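Local coordinates for bilirubin-inducible fluorescent protein UnaG (Anguilla japonica, PDB 4I3B) that binds unconjugated bilirubin with high affinity inside a beta-barrel and, once loaded with it, emits green fluorescence on excitation, at residues M1-I11 against T37-G48; H15-A23 against L30-T38. All blocks are in the same frame, centred on the assembly; numbering follows the deposited sequence. Where two conformers were deposited one is given.

Contact 1. Residues M1-I11 against T37-G48; sequences MVEKFVGTWKI and TTPTLYISQKDG. With BLR (3-[5-[(Z)-(4-ethenyl-3-methyl-5-oxidanylidene-pyrrol-2-ylidene)methyl]-2-[[5-[(Z)-(3-ethenyl-4-methyl-5-oxidanylidene-pyrrol-2-ylidene)methyl]-3-(3-hydroxy-3-oxopropyl)-4-methyl-1H-pyrrol-2-yl]methyl]-4-methyl-1H-pyrrol-3-yl]propanoic acid), chain G.
W9 and I43 meet on the inner side of an antiparallel strand pair, 7-11 against 40-46, in the ten-stranded barrel of the fatty-acid-binding protein family. Hydrogen-bonded pairs G7–I43 and W9–L41 alternate with non-hydrogen-bonded pairs T8–Y42 and K10–T40; W9, L41 and I43 point to one face, and T8, Y42, K10 and T40 to the other. I43 places CG1 anti to its carbonyl carbon (chi1 -59°) and extends from there, which carries CD1 inward to lie 3.8 Å from W9 CD1 and 3.7 Å from the bilirubin vinyl carbon CBB. L41, its neighbour on the inner face, brings CD1 to 3.3 Å from the bilirubin lactam oxygen OB. The indole of W9 is held in its rotation by its own N-H: NE1 donates almost straight (173°) to F5 O, which lies in the ring plane although the donor stands above the carbonyl plane. R136 adds a cation-pi contact to this indole. On the other face, T8 and Y42 run side by side, with T8 OG1, in one of its two conformers, 3.5 Å from Y42 CD1, while the Y42 hydroxyl bonds to E56.

Past the bridged pairs, Q45, bent at chi2, lies against V2 and V6 of the N-terminal segment. The V6 side chain crosses that of Q45 at about a right angle, with CG2 3.4 Å from Q45 CG, and V2 CG1 packs on Q45 CB. The bend turns the amide toward the tight turn that follows, where G48 N donates to Q45 OE1 at 2.6 Å, in the carbonyl plane and on a lone pair.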
loop_
_atom_site.group_PDB
_atom_site.type_symbol
_atom_site.label_atom_id
_atom_site.label_comp_id
_atom_site.label_asym_id
_atom_site.label_seq_id
_atom_site.Cartn_x
_atom_site.Cartn_y
_atom_site.Cartn_z
ATOM N N MET A 1 -0.637 5.939 -17.099
ATOM C CA MET A 1 0.531 6.358 -16.279
ATOM C C MET A 1 0.161 6.444 -14.785
ATOM O O MET A 1 -0.461 5.529 -14.245
ATOM C CB MET A 1 1.080 7.677 -16.836
ATOM C CG MET A 1 0.016 8.741 -17.147
ATOM S SD MET A 1 0.718 10.064 -18.146
ATOM C CE MET A 1 2.083 10.625 -17.138
ATOM N N VAL A 2 0.551 7.522 -14.111
ATOM C CA VAL A 2 0.197 7.706 -12.720
ATOM C C VAL A 2 -1.158 8.396 -12.582
ATOM O O VAL A 2 -1.834 8.234 -11.577
ATOM C CB VAL A 2 1.317 8.549 -12.070
ATOM C CG1 VAL A 2 0.914 9.153 -10.754
ATOM C CG2 VAL A 2 2.630 7.689 -11.945
ATOM N N GLU A 3 -1.551 9.148 -13.609
ATOM C CA GLU A 3 -2.776 9.936 -13.588
ATOM C C GLU A 3 -4.008 9.106 -13.185
ATOM O O GLU A 3 -4.853 9.549 -12.390
ATOM C CB GLU A 3 -2.971 10.582 -14.968
ATOM C CG GLU A 3 -2.061 11.807 -15.253
ATOM C CD GLU A 3 -0.580 11.493 -15.611
ATOM O OE1 GLU A 3 -0.136 10.312 -15.619
ATOM O OE2 GLU A 3 0.157 12.473 -15.895
ATOM N N LYS A 4 -4.086 7.884 -13.701
ATOM C CA LYS A 4 -5.263 7.035 -13.501
ATOM C C LYS A 4 -5.475 6.655 -12.034
ATOM O O LYS A 4 -6.604 6.308 -11.640
ATOM C CB LYS A 4 -5.180 5.762 -14.350
ATOM C CG LYS A 4 -3.998 4.844 -14.007
ATOM C CD LYS A 4 -3.991 3.591 -14.890
ATOM C CE LYS A 4 -2.782 2.692 -14.586
ATOM N NZ LYS A 4 -1.526 3.161 -15.212
ATOM N N PHE A 5 -4.415 6.716 -11.227
ATOM C CA PHE A 5 -4.528 6.380 -9.805
ATOM C C PHE A 5 -5.061 7.531 -8.952
ATOM O O PHE A 5 -5.446 7.317 -7.796
ATOM C CB PHE A 5 -3.187 5.907 -9.228
ATOM C CG PHE A 5 -2.694 4.611 -9.808
ATOM C CD1 PHE A 5 -3.202 3.379 -9.391
ATOM C CD2 PHE A 5 -1.719 4.633 -10.787
ATOM C CE1 PHE A 5 -2.730 2.183 -9.944
ATOM C CE2 PHE A 5 -1.236 3.450 -11.351
ATOM C CZ PHE A 5 -1.743 2.218 -10.938
ATOM N N VAL A 6 -5.057 8.742 -9.493
ATOM C CA VAL A 6 -5.373 9.924 -8.700
ATOM C C VAL A 6 -6.779 9.936 -8.132
ATOM O O VAL A 6 -7.719 9.425 -8.740
ATOM C CB VAL A 6 -5.048 11.203 -9.543
ATOM C CG1 VAL A 6 -5.567 12.477 -8.929
ATOM C CG2 VAL A 6 -3.535 11.299 -9.728
ATOM N N GLY A 7 -6.893 10.499 -6.937
ATOM C CA GLY A 7 -8.181 10.756 -6.317
ATOM C C GLY A 7 -8.442 9.842 -5.133
ATOM O O GLY A 7 -7.520 9.227 -4.555
ATOM N N THR A 8 -9.699 9.756 -4.736
ATOM C CA THR A 8 -10.066 9.038 -3.546
ATOM C C THR A 8 -10.471 7.597 -3.852
ATOM O O THR A 8 -11.112 7.342 -4.895
ATOM C CB THR A 8 -11.214 9.749 -2.844
ATOM O OG1 THR A 8 -10.793 11.071 -2.530
ATOM C CG2 THR A 8 -11.605 9.023 -1.559
ATOM N N TRP A 9 -10.107 6.687 -2.924
ATOM C CA TRP A 9 -10.396 5.275 -3.010
ATOM C C TRP A 9 -10.814 4.732 -1.642
ATOM O O TRP A 9 -10.285 5.149 -0.608
ATOM C CB TRP A 9 -9.148 4.512 -3.424
ATOM C CG TRP A 9 -8.643 4.786 -4.781
ATOM C CD1 TRP A 9 -7.644 5.672 -5.126
ATOM C CD2 TRP A 9 -9.092 4.185 -5.985
ATOM N NE1 TRP A 9 -7.434 5.623 -6.488
ATOM C CE2 TRP A 9 -8.315 4.725 -7.037
ATOM C CE3 TRP A 9 -10.076 3.235 -6.289
ATOM C CZ2 TRP A 9 -8.473 4.315 -8.358
ATOM C CZ3 TRP A 9 -10.239 2.845 -7.617
ATOM C CH2 TRP A 9 -9.431 3.373 -8.625
ATOM N N LYS A 10 -11.762 3.795 -1.618
ATOM C CA LYS A 10 -12.253 3.193 -0.381
ATOM C C LYS A 10 -12.187 1.681 -0.505
ATOM O O LYS A 10 -12.484 1.130 -1.567
ATOM C CB LYS A 10 -13.730 3.591 -0.126
ATOM C CG LYS A 10 -13.975 5.092 0.079
ATOM C CD LYS A 10 -15.455 5.380 0.302
ATOM C CE LYS A 10 -16.025 4.513 1.399
ATOM N NZ LYS A 10 -17.332 5.031 1.890
ATOM N N ILE A 11 -11.852 0.981 0.563
ATOM C CA ILE A 11 -11.658 -0.460 0.422
ATOM C C ILE A 11 -12.963 -1.139 0.062
ATOM O O ILE A 11 -14.036 -0.741 0.505
ATOM C CB ILE A 11 -10.994 -1.130 1.651
ATOM C CG1 ILE A 11 -10.304 -2.442 1.257
ATOM C CG2 ILE A 11 -11.985 -1.381 2.738
ATOM C CD1 ILE A 11 -9.380 -3.006 2.344
ATOM N N THR A 37 -9.122 -3.558 9.147
ATOM C CA THR A 37 -9.285 -2.164 8.737
ATOM C C THR A 37 -10.093 -1.989 7.453
ATOM O O THR A 37 -10.147 -2.874 6.606
ATOM C CB THR A 37 -7.919 -1.449 8.543
ATOM O OG1 THR A 37 -7.095 -2.163 7.610
ATOM C CG2 THR A 37 -7.199 -1.326 9.879
ATOM N N THR A 38 -10.694 -0.812 7.325
ATOM C CA THR A 38 -11.356 -0.412 6.095
ATOM C C THR A 38 -10.766 0.936 5.668
ATOM O O THR A 38 -11.345 1.992 5.901
ATOM C CB THR A 38 -12.871 -0.341 6.286
ATOM O OG1 THR A 38 -13.148 0.486 7.417
ATOM C CG2 THR A 38 -13.457 -1.753 6.535
ATOM N N PRO A 39 -9.577 0.907 5.050
ATOM C CA PRO A 39 -8.864 2.141 4.710
ATOM C C PRO A 39 -9.496 2.987 3.603
ATOM O O PRO A 39 -10.226 2.496 2.747
ATOM C CB PRO A 39 -7.508 1.616 4.252
ATOM C CG PRO A 39 -7.797 0.204 3.747
ATOM C CD PRO A 39 -8.764 -0.287 4.781
ATOM N N THR A 40 -9.186 4.283 3.653
ATOM C CA THR A 40 -9.481 5.241 2.598
ATOM C C THR A 40 -8.135 5.804 2.156
ATOM O O THR A 40 -7.265 6.089 3.011
ATOM C CB THR A 40 -10.361 6.383 3.117
ATOM O OG1 THR A 40 -11.528 5.825 3.720
ATOM C CG2 THR A 40 -10.783 7.293 1.994
ATOM N N LEU A 41 -7.962 5.979 0.848
ATOM C CA LEU A 41 -6.761 6.570 0.267
ATOM C C LEU A 41 -7.110 7.842 -0.462
ATOM O O LEU A 41 -8.148 7.907 -1.133
ATOM C CB LEU A 41 -6.156 5.633 -0.762
ATOM C CG LEU A 41 -6.040 4.162 -0.416
ATOM C CD1 LEU A 41 -5.548 3.370 -1.603
ATOM C CD2 LEU A 41 -5.174 3.929 0.790
ATOM N N TYR A 42 -6.203 8.820 -0.403
ATOM C CA TYR A 42 -6.321 10.059 -1.164
ATOM C C TYR A 42 -5.012 10.186 -1.894
ATOM O O TYR A 42 -3.971 10.444 -1.274
ATOM C CB TYR A 42 -6.526 11.264 -0.241
ATOM C CG TYR A 42 -7.671 11.102 0.720
ATOM C CD1 TYR A 42 -8.945 11.543 0.386
ATOM C CD2 TYR A 42 -7.491 10.481 1.954
ATOM C CE1 TYR A 42 -10.015 11.409 1.265
ATOM C CE2 TYR A 42 -8.554 10.306 2.824
ATOM C CZ TYR A 42 -9.812 10.773 2.486
ATOM O OH TYR A 42 -10.847 10.595 3.373
ATOM N N ILE A 43 -5.072 9.982 -3.201
ATOM C CA ILE A 43 -3.886 9.955 -4.032
ATOM C C ILE A 43 -3.787 11.223 -4.861
ATOM O O ILE A 43 -4.746 11.631 -5.503
ATOM C CB ILE A 43 -3.944 8.729 -4.939
ATOM C CG1 ILE A 43 -4.034 7.492 -4.065
ATOM C CG2 ILE A 43 -2.712 8.663 -5.852
ATOM C CD1 ILE A 43 -3.931 6.161 -4.815
ATOM N N SER A 44 -2.628 11.858 -4.867
ATOM C CA SER A 44 -2.440 13.040 -5.686
ATOM C C SER A 44 -1.089 12.893 -6.412
ATOM O O SER A 44 -0.266 12.046 -6.055
ATOM C CB SER A 44 -2.536 14.307 -4.811
ATOM O OG SER A 44 -1.579 14.252 -3.762
ATOM N N GLN A 45 -0.916 13.625 -7.498
ATOM C CA GLN A 45 0.311 13.487 -8.273
ATOM C C GLN A 45 0.741 14.806 -8.842
ATOM O O GLN A 45 -0.046 15.761 -8.939
ATOM C CB GLN A 45 0.134 12.459 -9.403
ATOM C CG GLN A 45 -0.652 12.951 -10.614
ATOM C CD GLN A 45 0.236 13.571 -11.681
ATOM O OE1 GLN A 45 1.423 13.247 -11.786
ATOM N NE2 GLN A 45 -0.331 14.470 -12.477
ATOM N N LYS A 46 2.012 14.827 -9.221
ATOM C CA LYS A 46 2.641 15.978 -9.810
ATOM C C LYS A 46 3.548 15.490 -10.940
ATOM O O LYS A 46 4.388 14.618 -10.724
ATOM C CB LYS A 46 3.425 16.688 -8.694
ATOM C CG LYS A 46 2.526 17.546 -7.811
ATOM C CD LYS A 46 3.262 18.199 -6.658
ATOM C CE LYS A 46 2.296 18.922 -5.723
ATOM N NZ LYS A 46 2.758 18.889 -4.291
ATOM N N ASP A 47 3.333 16.008 -12.151
ATOM C CA ASP A 47 4.282 15.816 -13.254
ATOM C C ASP A 47 4.360 14.408 -13.842
ATOM O O ASP A 47 5.207 14.131 -14.691
ATOM C CB ASP A 47 5.675 16.254 -12.796
ATOM C CG ASP A 47 5.749 17.742 -12.554
ATOM O OD1 ASP A 47 5.230 18.499 -13.415
ATOM O OD2 ASP A 47 6.303 18.155 -11.507
ATOM N N GLY A 48 3.483 13.522 -13.395
ATOM C CA GLY A 48 3.453 12.165 -13.906
ATOM C C GLY A 48 4.532 11.296 -13.289
ATOM O O GLY A 48 4.640 10.113 -13.628
HETATM C CHA BLR G . -2.657 0.998 3.225
HETATM N NA BLR G . -1.437 2.053 1.276
HETATM C C1A BLR G . -1.596 1.898 2.617
HETATM C C2A BLR G . -0.583 2.578 3.274
HETATM C C3A BLR G . 0.218 3.146 2.282
HETATM C C4A BLR G . -0.337 2.810 1.053
HETATM C CMA BLR G . 1.441 3.986 2.492
HETATM C CAA BLR G . -0.408 2.686 4.756
HETATM C CBA BLR G . 0.650 1.798 5.280
HETATM C CGA BLR G . 0.857 1.923 6.747
HETATM O O1A BLR G . -0.072 2.318 7.510
HETATM O O2A BLR G . 2.034 1.646 7.180
HETATM C CHB BLR G . 0.206 3.238 -0.247
HETATM N NB BLR G . -1.720 2.806 -1.707
HETATM C C1B BLR G . -0.401 3.255 -1.477
HETATM C C2B BLR G . 0.149 3.669 -2.704
HETATM C C3B BLR G . -0.699 3.549 -3.661
HETATM C C4B BLR G . -2.017 2.955 -3.189
HETATM C CMB BLR G . 1.563 4.203 -2.823
HETATM O OB BLR G . -3.041 2.674 -3.709
HETATM C CAB BLR G . -0.511 3.897 -5.091
HETATM C CBB BLR G . -1.462 3.729 -6.059
HETATM N NC BLR G . -2.612 -0.755 8.206
HETATM C C1C BLR G . -2.944 -0.633 9.702
HETATM C C2C BLR G . -1.833 -1.428 10.297
HETATM C C3C BLR G . -1.033 -1.889 9.398
HETATM C C4C BLR G . -1.404 -1.534 8.114
HETATM C CMC BLR G . -1.734 -1.559 11.780
HETATM O OC BLR G . -3.890 -0.066 10.174
HETATM C CAC BLR G . 0.192 -2.672 9.637
HETATM C CBC BLR G . 0.291 -3.609 10.611
HETATM C CHD BLR G . -0.802 -1.833 6.936
HETATM N ND BLR G . -1.982 -0.303 5.256
HETATM C C1D BLR G . -1.127 -1.280 5.611
HETATM C C2D BLR G . -0.486 -1.758 4.369
HETATM C C3D BLR G . -0.998 -1.044 3.317
HETATM C C4D BLR G . -1.958 -0.059 3.845
HETATM C CMD BLR G . 0.520 -2.861 4.351
HETATM C CAD BLR G . -0.586 -1.203 1.878
HETATM C CBD BLR G . -1.602 -2.039 1.125
HETATM C CGD BLR G . -2.747 -1.207 0.673
HETATM O O1D BLR G . -3.895 -1.503 1.050
HETATM O O2D BLR G . -2.586 -0.241 -0.109
HETATM O O HOH W 1 0.888 15.123 -15.283
#

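Contact 2. Residues H15-A23 against L30-T38; sequences HNFGEYLKA and LSDGGDATT. With BLR (3-[5-[(Z)-(4-ethenyl-3-methyl-5-oxidanylidene-pyrrol-2-ylidene)methyl]-2-[[5-[(Z)-(3-ethenyl-4-methyl-5-oxidanylidene-pyrrol-2-ylidene)methyl]-3-(3-hydroxy-3-oxopropyl)-4-methyl-1H-pyrrol-2-yl]methyl]-4-methyl-1H-pyrrol-3-yl]propanoic acid), chain G.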
loop_
_atom_site.group_PDB
_atom_site.type_symbol
_atom_site.label_atom_id
_atom_site.label_comp_id
_atom_site.label_asym_id
_atom_site.label_seq_id
_atom_site.Cartn_x
_atom_site.Cartn_y
_atom_site.Cartn_z
ATOM N N HIS A 15 -8.098 -10.085 1.274
ATOM C CA HIS A 15 -7.905 -11.508 1.539
ATOM C C HIS A 15 -6.467 -11.767 1.934
ATOM O O HIS A 15 -5.524 -11.332 1.254
ATOM C CB HIS A 15 -8.261 -12.357 0.313
ATOM C CG HIS A 15 -8.109 -13.824 0.549
ATOM N ND1 HIS A 15 -8.874 -14.501 1.468
ATOM C CD2 HIS A 15 -7.235 -14.734 0.050
ATOM C CE1 HIS A 15 -8.522 -15.771 1.491
ATOM N NE2 HIS A 15 -7.527 -15.942 0.638
ATOM N N ASN A 16 -6.329 -12.515 3.026
ATOM C CA ASN A 16 -5.074 -12.979 3.560
ATOM C C ASN A 16 -4.174 -11.844 4.076
ATOM O O ASN A 16 -2.961 -12.015 4.212
ATOM C CB ASN A 16 -4.300 -13.846 2.544
ATOM C CG ASN A 16 -3.460 -14.939 3.230
ATOM O OD1 ASN A 16 -3.915 -15.632 4.141
ATOM N ND2 ASN A 16 -2.219 -15.069 2.797
ATOM N N PHE A 17 -4.768 -10.701 4.399
ATOM C CA PHE A 17 -3.982 -9.516 4.719
ATOM C C PHE A 17 -3.286 -9.636 6.082
ATOM O O PHE A 17 -2.102 -9.325 6.210
ATOM C CB PHE A 17 -4.852 -8.262 4.624
ATOM C CG PHE A 17 -4.082 -6.958 4.799
ATOM C CD1 PHE A 17 -2.890 -6.708 4.133
ATOM C CD2 PHE A 17 -4.585 -5.974 5.645
ATOM C CE1 PHE A 17 -2.232 -5.511 4.308
ATOM C CE2 PHE A 17 -3.922 -4.770 5.799
ATOM C CZ PHE A 17 -2.735 -4.556 5.149
ATOM N N GLY A 18 -4.000 -10.125 7.094
ATOM C CA GLY A 18 -3.356 -10.329 8.372
ATOM C C GLY A 18 -2.185 -11.271 8.301
ATOM O O GLY A 18 -1.185 -11.065 8.986
ATOM N N GLU A 19 -2.319 -12.321 7.495
ATOM C CA GLU A 19 -1.224 -13.285 7.314
ATOM C C GLU A 19 -0.010 -12.617 6.651
ATOM O O GLU A 19 1.141 -12.835 7.054
ATOM C CB GLU A 19 -1.721 -14.472 6.485
ATOM C CG GLU A 19 -2.742 -15.333 7.223
ATOM C CD GLU A 19 -4.224 -14.873 7.163
ATOM O OE1 GLU A 19 -4.570 -13.756 6.719
ATOM O OE2 GLU A 19 -5.089 -15.694 7.557
ATOM N N TYR A 20 -0.258 -11.734 5.679
ATOM C CA TYR A 20 0.805 -10.946 5.063
ATOM C C TYR A 20 1.465 -10.059 6.113
ATOM O O TYR A 20 2.699 -9.971 6.193
ATOM C CB TYR A 20 0.247 -10.110 3.900
ATOM C CG TYR A 20 1.262 -9.112 3.423
ATOM C CD1 TYR A 20 2.253 -9.480 2.534
ATOM C CD2 TYR A 20 1.273 -7.799 3.908
ATOM C CE1 TYR A 20 3.206 -8.568 2.132
ATOM C CE2 TYR A 20 2.229 -6.891 3.511
ATOM C CZ TYR A 20 3.182 -7.263 2.632
ATOM O OH TYR A 20 4.131 -6.333 2.259
ATOM N N LEU A 21 0.662 -9.397 6.951
ATOM C CA LEU A 21 1.226 -8.510 7.957
ATOM C C LEU A 21 2.095 -9.278 8.965
ATOM O O LEU A 21 3.156 -8.810 9.368
ATOM C CB LEU A 21 0.116 -7.700 8.644
ATOM C CG LEU A 21 -0.631 -6.705 7.738
ATOM C CD1 LEU A 21 -1.737 -6.058 8.542
ATOM C CD2 LEU A 21 0.313 -5.637 7.227
ATOM N N LYS A 22 1.651 -10.477 9.342
ATOM C CA LYS A 22 2.470 -11.347 10.198
ATOM C C LYS A 22 3.792 -11.729 9.516
ATOM O O LYS A 22 4.842 -11.796 10.163
ATOM C CB LYS A 22 1.707 -12.622 10.599
ATOM C CG LYS A 22 2.578 -13.678 11.272
ATOM C CD LYS A 22 1.742 -14.796 11.909
ATOM C CE LYS A 22 2.631 -15.889 12.506
ATOM N NZ LYS A 22 2.040 -16.478 13.736
ATOM N N ALA A 23 3.746 -11.985 8.210
ATOM C CA ALA A 23 4.921 -12.388 7.462
ATOM C C ALA A 23 5.965 -11.268 7.371
ATOM O O ALA A 23 7.160 -11.561 7.351
ATOM C CB ALA A 23 4.531 -12.866 6.088
ATOM N N LEU A 30 -1.399 -5.832 15.809
ATOM C CA LEU A 30 -1.450 -5.014 14.593
ATOM C C LEU A 30 -1.768 -5.816 13.345
ATOM O O LEU A 30 -2.357 -5.292 12.399
ATOM C CB LEU A 30 -0.115 -4.260 14.405
ATOM C CG LEU A 30 0.131 -3.198 15.481
ATOM C CD1 LEU A 30 1.418 -2.484 15.152
ATOM C CD2 LEU A 30 -1.043 -2.239 15.611
ATOM N N SER A 31 -1.389 -7.089 13.289
ATOM C CA SER A 31 -1.720 -7.845 12.091
ATOM C C SER A 31 -3.210 -8.149 12.126
ATOM O O SER A 31 -3.881 -8.001 11.105
ATOM C CB SER A 31 -0.870 -9.104 11.921
ATOM O OG SER A 31 -0.929 -9.991 13.028
ATOM N N ASP A 32 -3.727 -8.544 13.291
ATOM C CA ASP A 32 -5.164 -8.792 13.392
ATOM C C ASP A 32 -5.957 -7.478 13.238
ATOM O O ASP A 32 -7.006 -7.432 12.576
ATOM C CB ASP A 32 -5.526 -9.438 14.726
ATOM C CG ASP A 32 -5.057 -10.879 14.829
ATOM O OD1 ASP A 32 -4.690 -11.484 13.796
ATOM O OD2 ASP A 32 -5.060 -11.409 15.951
ATOM N N GLY A 33 -5.458 -6.404 13.839
ATOM C CA GLY A 33 -6.085 -5.102 13.669
ATOM C C GLY A 33 -6.071 -4.674 12.209
ATOM O O GLY A 33 -7.095 -4.274 11.648
ATOM N N GLY A 34 -4.903 -4.761 11.583
ATOM C CA GLY A 34 -4.780 -4.400 10.175
ATOM C C GLY A 34 -5.727 -5.186 9.287
ATOM O O GLY A 34 -6.350 -4.650 8.361
ATOM N N ASP A 35 -5.858 -6.477 9.558
ATOM C CA ASP A 35 -6.761 -7.294 8.764
ATOM C C ASP A 35 -8.189 -6.761 8.776
ATOM O O ASP A 35 -8.874 -6.872 7.770
ATOM C CB ASP A 35 -6.763 -8.752 9.209
ATOM C CG ASP A 35 -7.467 -9.668 8.225
ATOM O OD1 ASP A 35 -6.872 -9.968 7.172
ATOM O OD2 ASP A 35 -8.611 -10.081 8.484
ATOM N N ALA A 36 -8.603 -6.157 9.886
ATOM C CA ALA A 36 -9.968 -5.668 10.054
ATOM C C ALA A 36 -10.182 -4.261 9.543
ATOM O O ALA A 36 -11.312 -3.795 9.520
ATOM C CB ALA A 36 -10.368 -5.747 11.551
ATOM N N THR A 37 -9.122 -3.558 9.147
ATOM C CA THR A 37 -9.285 -2.164 8.737
ATOM C C THR A 37 -10.093 -1.989 7.453
ATOM O O THR A 37 -10.147 -2.874 6.606
ATOM C CB THR A 37 -7.919 -1.449 8.543
ATOM O OG1 THR A 37 -7.095 -2.163 7.610
ATOM C CG2 THR A 37 -7.199 -1.326 9.879
ATOM N N THR A 38 -10.694 -0.812 7.325
ATOM C CA THR A 38 -11.356 -0.412 6.095
ATOM C C THR A 38 -10.766 0.936 5.668
ATOM O O THR A 38 -11.345 1.992 5.901
ATOM C CB THR A 38 -12.871 -0.341 6.286
ATOM O OG1 THR A 38 -13.148 0.486 7.417
ATOM C CG2 THR A 38 -13.457 -1.753 6.535
HETATM C CHA BLR G . -2.657 0.998 3.225
HETATM N NA BLR G . -1.437 2.053 1.276
HETATM C C1A BLR G . -1.596 1.898 2.617
HETATM C C2A BLR G . -0.583 2.578 3.274
HETATM C C3A BLR G . 0.218 3.146 2.282
HETATM C C4A BLR G . -0.337 2.810 1.053
HETATM C CMA BLR G . 1.441 3.986 2.492
HETATM C CAA BLR G . -0.408 2.686 4.756
HETATM C CBA BLR G . 0.650 1.798 5.280
HETATM C CGA BLR G . 0.857 1.923 6.747
HETATM O O1A BLR G . -0.072 2.318 7.510
HETATM O O2A BLR G . 2.034 1.646 7.180
HETATM C CHB BLR G . 0.206 3.238 -0.247
HETATM N NB BLR G . -1.720 2.806 -1.707
HETATM C C1B BLR G . -0.401 3.255 -1.477
HETATM C C2B BLR G . 0.149 3.669 -2.704
HETATM C C3B BLR G . -0.699 3.549 -3.661
HETATM C C4B BLR G . -2.017 2.955 -3.189
HETATM C CMB BLR G . 1.563 4.203 -2.823
HETATM O OB BLR G . -3.041 2.674 -3.709
HETATM C CAB BLR G . -0.511 3.897 -5.091
HETATM C CBB BLR G . -1.462 3.729 -6.059
HETATM N NC BLR G . -2.612 -0.755 8.206
HETATM C C1C BLR G . -2.944 -0.633 9.702
HETATM C C2C BLR G . -1.833 -1.428 10.297
HETATM C C3C BLR G . -1.033 -1.889 9.398
HETATM C C4C BLR G . -1.404 -1.534 8.114
HETATM C CMC BLR G . -1.734 -1.559 11.780
HETATM O OC BLR G . -3.890 -0.066 10.174
HETATM C CAC BLR G . 0.192 -2.672 9.637
HETATM C CBC BLR G . 0.291 -3.609 10.611
HETATM C CHD BLR G . -0.802 -1.833 6.936
HETATM N ND BLR G . -1.982 -0.303 5.256
HETATM C C1D BLR G . -1.127 -1.280 5.611
HETATM C C2D BLR G . -0.486 -1.758 4.369
HETATM C C3D BLR G . -0.998 -1.044 3.317
HETATM C C4D BLR G . -1.958 -0.059 3.845
HETATM C CMD BLR G . 0.520 -2.861 4.351
HETATM C CAD BLR G . -0.586 -1.203 1.878
HETATM C CBD BLR G . -1.602 -2.039 1.125
HETATM C CGD BLR G . -2.747 -1.207 0.673
HETATM O O1D BLR G . -3.895 -1.503 1.050
HETATM O O2D BLR G . -2.586 -0.241 -0.109
HETATM O O HOH W 2 -7.704 -9.953 4.637
HETATM O O HOH W 3 -7.104 -12.787 6.821
#
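One carboxylate oxygen, D35 OD1, gathers three donors where two antiparallel helices meet without a side chain between them at G18. The backbone N of G18 reaches it at 2.9 Å (152°), on the anti side and tilted out of the carboxylate plane. Two waters also donate to it: one accepts from F17 N, and the other donates to E19 OE1 as well. D35 can reach the start of helix 17-23 because its CG stands anti to its own backbone N (chi1 -168°). Helices 17-23 and 28-36 form the helix-turn-helix lid of the fatty-acid-binding protein fold; the axes of segments 17-23 and 30-36 approach to 7.9 Å. Glycine permits this closeness: a CB on G18 would press against D35 CB, and one on G34 would collide with L21 CD1.

S31 CB rests against G18 O and against L21 CB at 3.7 Å. L21 CD1 lies over one face of the F17 ring, offset toward its rim, and also packs on G34 CA and the bilirubin vinyl carbon CBC. The F17 ring meets G34 O at its edge, 3.5 Å from CE2, and turns CZ to 3.7 Å from bilirubin C2D; R132 supplies a cation-pi partner. Replacing F17 by an alanine is likely to open a gap beside the bilirubin and leave L21 CD1 without the face it packs on. The same G34 O accepts hydrogen bonds from T37 N and T37 OG1. Three donors on D35 OD1 would be expected to favour a charged carboxylate, probably easing its nearness to E19, while F17 and L21 turn carbon atoms to the bilirubin.

Overall arrangement
Contacts 1 and 2 show how one stretch of chain can build both wall and lid of a barrel. Strand 7-15 runs straight into helix 17-23, and helix 28-36 leads through T37 and T38, which the two contacts share, into strand 40-46; contact 2 is thus nested inside the loop closed by contact 1. Their centres lie 21 Å apart on opposite sides of the chain's centre, and apart from the shared residues they do not touch. Bilirubin spans the interval, meeting residues of both contacts. The strand pairing brings together the two strands that lead into and out of the helical lid, consistent with a pigment enclosed within the barrel.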